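Local coordinates for protein ulvan Lyase-PL25 (Pseudoalteromonas sp. PLSV, PDB 5UAM) that cleaves ulvan, the sulfated cell-wall polysaccharide of green seaweeds, as a beta-propeller lyase of polysaccharide lyase family 25, at residues R258-F263 with M297-L302. Numbering follows the deposited sequence.
Sequences RHDVYF and MRTGEL. With EDO (1,2-ethanediol), chain M.
D260 and T299 exchange two hydrogen bonds where, in this beta-propeller, the edge of strand 258-267 meets the type II' turn T299-L302 that leads into strand 303-311. The site illustrates how side chains can hold a strand to a turn at a break in backbone pairing; R258 bonds again to T304 through its backbone. The last backbone pair before the turn is V261 with M297, an antiparallel hydrogen-bonded pair whose two N-H...O bonds measure 3.0 Å from V261 N to M297 O and 3.1 Å from M297 N to V261 O; CG1 of V261 lies against CB of M297.

Beyond it, D260 can be followed outward. Its CB passes M297 O, and its CG sits near R298 CA. With CG beside the backbone N (chi1 -55°), D260 OD1 is brought to T299 N at 2.8 Å, a nearly straight bond (166°) received on the anti side of the carboxylate. OD1 also accepts from a water that donates in turn to G300 O, while OD2 takes a second water, weakly linked to R298 NE.

T299 returns the grip: T299 OG1, set between its own backbone N and carbonyl carbon (chi1 62°), accepts from D260 N at 3.0 Å and donates to L302 O, tying the strand to the turn. A valine here would probably leave D260 N without its acceptor and take one of two donors from L302 O.

H259, whose NE2 is held by E257, supplies the other donor. The R258 side chain leads away from the turn: NE is salt-bridged to D238, the guanidinium makes a cation-pi contact with Y222, probably a substrate-binding residue, and NH1 and NH2 each donate to one hydroxyl oxygen of a 1,2-ethanediol, probably from the crystallisation liquor. At L302 O, H259 ND1 approaches at 2.9 Å from the face of the carbonyl plane opposite T299 OG1, and the oxygen lies close to the imidazole plane.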
# COMPACT_ATOMS: atom_id res chain seq x y z
N ARG A 258 -6.60 1.57 -16.12
CA ARG A 258 -7.45 1.50 -14.94
C ARG A 258 -8.28 2.77 -14.92
O ARG A 258 -7.84 3.81 -15.40
CB ARG A 258 -6.62 1.41 -13.65
CG ARG A 258 -5.76 0.16 -13.56
CD ARG A 258 -4.49 0.35 -12.72
NE ARG A 258 -4.76 0.63 -11.32
CZ ARG A 258 -3.92 0.40 -10.31
NH1 ARG A 258 -2.72 -0.12 -10.54
NH2 ARG A 258 -4.31 0.67 -9.07
N HIS A 259 -9.48 2.69 -14.36
CA HIS A 259 -10.33 3.87 -14.23
C HIS A 259 -11.10 3.82 -12.92
O HIS A 259 -11.35 2.75 -12.36
CB HIS A 259 -11.38 3.96 -15.32
CG HIS A 259 -10.82 3.92 -16.70
ND1 HIS A 259 -10.14 4.98 -17.26
CD2 HIS A 259 -10.86 2.95 -17.64
CE1 HIS A 259 -9.76 4.65 -18.48
NE2 HIS A 259 -10.18 3.42 -18.73
N ASP A 260 -11.53 5.01 -12.50
CA ASP A 260 -12.56 5.23 -11.49
C ASP A 260 -12.08 4.86 -10.09
O ASP A 260 -10.97 4.35 -9.91
CB ASP A 260 -13.86 4.50 -11.86
CG ASP A 260 -14.37 4.88 -13.24
OD1 ASP A 260 -14.08 6.00 -13.74
OD2 ASP A 260 -15.09 4.05 -13.86
N VAL A 261 -12.89 5.19 -9.09
CA VAL A 261 -12.60 4.76 -7.73
C VAL A 261 -13.91 4.45 -7.03
O VAL A 261 -14.91 5.14 -7.25
CB VAL A 261 -11.68 5.76 -6.96
CG1 VAL A 261 -12.40 7.04 -6.60
CG2 VAL A 261 -11.09 5.10 -5.72
N TYR A 262 -13.88 3.40 -6.23
CA TYR A 262 -15.03 2.82 -5.56
C TYR A 262 -14.72 2.70 -4.07
O TYR A 262 -13.55 2.72 -3.66
CB TYR A 262 -15.29 1.42 -6.09
CG TYR A 262 -15.50 1.27 -7.59
CD1 TYR A 262 -14.42 1.27 -8.47
CD2 TYR A 262 -16.76 1.06 -8.10
CE1 TYR A 262 -14.61 1.09 -9.82
CE2 TYR A 262 -16.96 0.87 -9.45
CZ TYR A 262 -15.87 0.87 -10.30
OH TYR A 262 -16.05 0.69 -11.66
N PHE A 263 -15.78 2.50 -3.28
CA PHE A 263 -15.66 2.42 -1.82
C PHE A 263 -16.67 1.43 -1.24
O PHE A 263 -17.84 1.45 -1.61
CB PHE A 263 -15.93 3.78 -1.18
CG PHE A 263 -15.85 3.76 0.31
CD1 PHE A 263 -14.63 3.91 0.95
CD2 PHE A 263 -16.99 3.54 1.08
CE1 PHE A 263 -14.57 3.84 2.33
CE2 PHE A 263 -16.90 3.46 2.44
CZ PHE A 263 -15.70 3.62 3.06
N MET A 297 -16.09 7.95 -7.45
CA MET A 297 -15.84 9.01 -8.42
C MET A 297 -15.39 8.40 -9.73
O MET A 297 -14.40 7.66 -9.76
CB MET A 297 -14.77 9.96 -7.87
CG MET A 297 -14.63 11.23 -8.71
SD MET A 297 -16.13 12.24 -8.73
CE MET A 297 -16.31 12.75 -7.02
N ARG A 298 -16.09 8.74 -10.80
CA ARG A 298 -15.65 8.36 -12.14
C ARG A 298 -14.53 9.29 -12.56
O ARG A 298 -14.50 10.46 -12.18
CB ARG A 298 -16.83 8.43 -13.12
CG ARG A 298 -17.80 7.28 -12.89
CD ARG A 298 -18.99 7.22 -13.89
NE ARG A 298 -19.67 5.93 -13.71
CZ ARG A 298 -20.64 5.70 -12.83
NH1 ARG A 298 -21.10 6.68 -12.05
NH2 ARG A 298 -21.16 4.48 -12.72
N THR A 299 -13.58 8.75 -13.33
CA THR A 299 -12.44 9.54 -13.79
C THR A 299 -12.45 9.74 -15.29
O THR A 299 -11.44 10.16 -15.88
CB THR A 299 -11.12 8.92 -13.33
OG1 THR A 299 -10.96 7.61 -13.90
CG2 THR A 299 -11.06 8.85 -11.83
N GLY A 300 -13.57 9.46 -15.94
CA GLY A 300 -13.65 9.66 -17.38
C GLY A 300 -12.63 8.80 -18.10
O GLY A 300 -12.49 7.61 -17.82
N GLU A 301 -11.92 9.41 -19.04
CA GLU A 301 -10.87 8.72 -19.77
C GLU A 301 -9.54 8.72 -19.01
O GLU A 301 -8.59 8.10 -19.49
CB GLU A 301 -10.68 9.36 -21.14
CG GLU A 301 -11.88 9.13 -22.07
CD GLU A 301 -11.72 9.79 -23.41
OE1 GLU A 301 -10.65 10.37 -23.68
OE2 GLU A 301 -12.69 9.73 -24.21
N LEU A 302 -9.45 9.40 -17.87
CA LEU A 302 -8.20 9.40 -17.13
C LEU A 302 -7.90 8.00 -16.62
O LEU A 302 -8.79 7.27 -16.17
CB LEU A 302 -8.27 10.35 -15.95
CG LEU A 302 -8.50 11.82 -16.30
CD1 LEU A 302 -8.57 12.61 -15.02
CD2 LEU A 302 -7.40 12.35 -17.22
C1 EDO M . -0.84 -1.53 -7.08
O1 EDO M . -1.01 -1.30 -8.48
C2 EDO M . -1.47 -0.36 -6.36
O2 EDO M . -2.86 -0.27 -6.61
O HOH W 1 -14.33 6.16 -16.47
O HOH W 2 -17.27 4.42 -15.42